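Local coordinates for protein L-asparaginase I (Vibrio cholerae, PDB 2OCD) that probably catalyses the hydrolysis of L-asparagine to L-aspartate and ammonium, working as a cytoplasmic homotetramer, at residues H89-M94 against S161-A166. Numbering follows the deposited sequence.
Sequences HGTDTM and SRKSHA. With ACT (acetate ion), chain G.
A single lysine carries the whole of its segment's share of this contact: Lys163 crosses to the loop 89-94 and brings its ammonium group up to both Thr91 and Asp92. The backbones stay well apart, with the CA atoms of Asp92 and Lys163 7.6 Å from each other, a gap that the long side chain of Lys163 spans, bringing its charged end to the carboxylate. CG of Lys163 lies anti to the backbone N (chi1 -165°), and the chain continues extended beyond it, which spends nearly its full length on the crossing. On the way CD passes 3.5 Å from the carbonyl O of Thr91. NZ then forms a salt bridge of 2.8 Å with OD2 of Asp92 and donates a longer hydrogen bond to Thr91 OG1, 3.3 Å away; the lysine chain meets the threonine side chain at about a right angle. Thr91, Lys163 and the adjoining Asp92 match the Thr-Lys-Asp triad of the asparaginase family, and probably form it where the loop after strand 84-88 leads into helix 94-104 and the short strand 162-166 supplies the lysine. Thr91 is one of two predicted active-site threonines, and its OG1 lies between backbone N and carbonyl carbon (chi1 59°), where the small hydroxyl can accept the N-H of the lysine; the nearby positive charge would probably polarise it. The predicted acylated threonine, Thr14, has its side chain about 6 Å from that of Thr91. Asp92 suits its place because the carboxylate has two oxygens to share: OD2 takes the lysine, while OD1 accepts a hydrogen bond from Asn247 of a second subunit. An acetate, probably from the crystallisation liquor, sits beside this predicted substrate-binding pair, its OXT receiving a weak hydrogen bond from Asp92 N at 3.3 Å.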
loop_
_atom_site.group_PDB
_atom_site.type_symbol
_atom_site.label_atom_id
_atom_site.label_comp_id
_atom_site.label_asym_id
_atom_site.label_seq_id
_atom_site.Cartn_x
_atom_site.Cartn_y
_atom_site.Cartn_z
ATOM N N HIS B 89 -23.765 0.817 16.623
ATOM C CA HIS B 89 -24.620 0.499 15.474
ATOM C C HIS B 89 -24.054 -0.753 14.796
ATOM O O HIS B 89 -22.878 -0.983 14.833
ATOM C CB HIS B 89 -24.574 1.685 14.514
ATOM C CG HIS B 89 -25.626 1.667 13.452
ATOM N ND1 HIS B 89 -25.684 0.702 12.467
ATOM C CD2 HIS B 89 -26.640 2.527 13.198
ATOM C CE1 HIS B 89 -26.692 0.969 11.658
ATOM N NE2 HIS B 89 -27.280 2.076 12.076
ATOM N N GLY B 90 -24.898 -1.591 14.219
ATOM C CA GLY B 90 -24.422 -2.685 13.424
ATOM C C GLY B 90 -23.867 -2.156 12.109
ATOM O O GLY B 90 -24.330 -1.131 11.605
ATOM N N THR B 91 -22.897 -2.888 11.550
ATOM C CA THR B 91 -22.173 -2.439 10.370
ATOM C C THR B 91 -22.976 -2.514 9.060
ATOM O O THR B 91 -22.697 -1.754 8.129
ATOM C CB THR B 91 -20.801 -3.198 10.155
ATOM O OG1 THR B 91 -21.064 -4.593 10.037
ATOM C CG2 THR B 91 -19.809 -2.946 11.294
ATOM N N ASP B 92 -23.929 -3.420 8.924
ATOM C CA ASP B 92 -24.511 -3.572 7.574
ATOM C C ASP B 92 -25.016 -2.245 6.978
ATOM O O ASP B 92 -24.864 -2.016 5.782
ATOM C CB ASP B 92 -25.623 -4.623 7.555
ATOM C CG ASP B 92 -25.084 -6.049 7.673
ATOM O OD1 ASP B 92 -25.894 -6.974 7.948
ATOM O OD2 ASP B 92 -23.861 -6.254 7.503
ATOM N N THR B 93 -25.628 -1.391 7.790
ATOM C CA THR B 93 -26.201 -0.174 7.270
ATOM C C THR B 93 -25.710 1.051 8.031
ATOM O O THR B 93 -26.276 2.125 7.959
ATOM C CB THR B 93 -27.726 -0.203 7.277
ATOM O OG1 THR B 93 -28.172 -0.219 8.621
ATOM C CG2 THR B 93 -28.277 -1.412 6.512
HETATM N N MSE B 94 -24.592 0.888 8.700
HETATM C CA MSE B 94 -23.992 1.936 9.438
HETATM C C MSE B 94 -23.762 3.147 8.566
HETATM O O MSE B 94 -23.888 4.253 9.060
HETATM C CB MSE B 94 -22.686 1.457 10.001
HETATM C CG MSE B 94 -21.988 2.472 10.785
HETATM SE SE MSE B 94 -20.534 1.601 11.750
HETATM C CE MSE B 94 -19.026 2.180 10.739
ATOM N N SER B 161 -18.994 7.951 3.410
ATOM C CA SER B 161 -18.562 6.612 3.748
ATOM C C SER B 161 -19.334 5.517 3.095
ATOM O O SER B 161 -20.483 5.671 2.773
ATOM C CB SER B 161 -18.597 6.427 5.281
ATOM O OG SER B 161 -17.462 7.097 5.844
ATOM N N ARG B 162 -18.677 4.396 2.899
ATOM C CA ARG B 162 -19.399 3.186 2.644
ATOM C C ARG B 162 -18.650 1.934 3.023
ATOM O O ARG B 162 -17.443 1.941 3.153
ATOM C CB ARG B 162 -19.891 3.120 1.213
ATOM C CG ARG B 162 -18.901 3.535 0.131
ATOM C CD ARG B 162 -19.604 4.313 -0.996
ATOM N NE ARG B 162 -19.831 3.532 -2.217
ATOM C CZ ARG B 162 -20.710 2.535 -2.387
ATOM N NH1 ARG B 162 -21.513 2.091 -1.404
ATOM N NH2 ARG B 162 -20.772 1.957 -3.581
ATOM N N LYS B 163 -19.427 0.873 3.221
ATOM C CA LYS B 163 -18.908 -0.441 3.531
ATOM C C LYS B 163 -18.377 -1.081 2.268
ATOM O O LYS B 163 -19.116 -1.572 1.425
ATOM C CB LYS B 163 -19.957 -1.338 4.183
ATOM C CG LYS B 163 -19.358 -2.602 4.850
ATOM C CD LYS B 163 -20.307 -3.152 5.912
ATOM C CE LYS B 163 -20.120 -4.628 6.217
ATOM N NZ LYS B 163 -21.379 -5.211 6.830
ATOM N N SER B 164 -17.063 -1.075 2.185
ATOM C CA SER B 164 -16.339 -1.479 1.001
ATOM C C SER B 164 -16.040 -2.969 1.056
ATOM O O SER B 164 -15.931 -3.620 -0.002
ATOM C CB SER B 164 -15.029 -0.692 0.950
ATOM O OG SER B 164 -14.325 -0.814 2.175
ATOM N N HIS B 165 -15.915 -3.503 2.276
ATOM C CA HIS B 165 -15.519 -4.900 2.438
ATOM C C HIS B 165 -16.370 -5.584 3.513
ATOM O O HIS B 165 -16.666 -4.983 4.552
ATOM C CB HIS B 165 -14.021 -4.989 2.766
ATOM C CG HIS B 165 -13.402 -6.332 2.499
ATOM N ND1 HIS B 165 -12.171 -6.468 1.896
ATOM C CD2 HIS B 165 -13.818 -7.592 2.790
ATOM C CE1 HIS B 165 -11.858 -7.752 1.820
ATOM N NE2 HIS B 165 -12.843 -8.456 2.352
ATOM N N ALA B 166 -16.774 -6.828 3.246
ATOM C CA ALA B 166 -17.550 -7.617 4.200
ATOM C C ALA B 166 -17.151 -9.078 4.130
ATOM O O ALA B 166 -17.325 -9.726 3.084
ATOM C CB ALA B 166 -19.003 -7.491 3.908
HETATM C C ACT G . -25.275 -6.445 11.865
HETATM O O ACT G . -25.006 -6.463 13.106
HETATM O OXT ACT G . -24.475 -5.827 11.127
HETATM C CH3 ACT G . -26.480 -7.127 11.257
#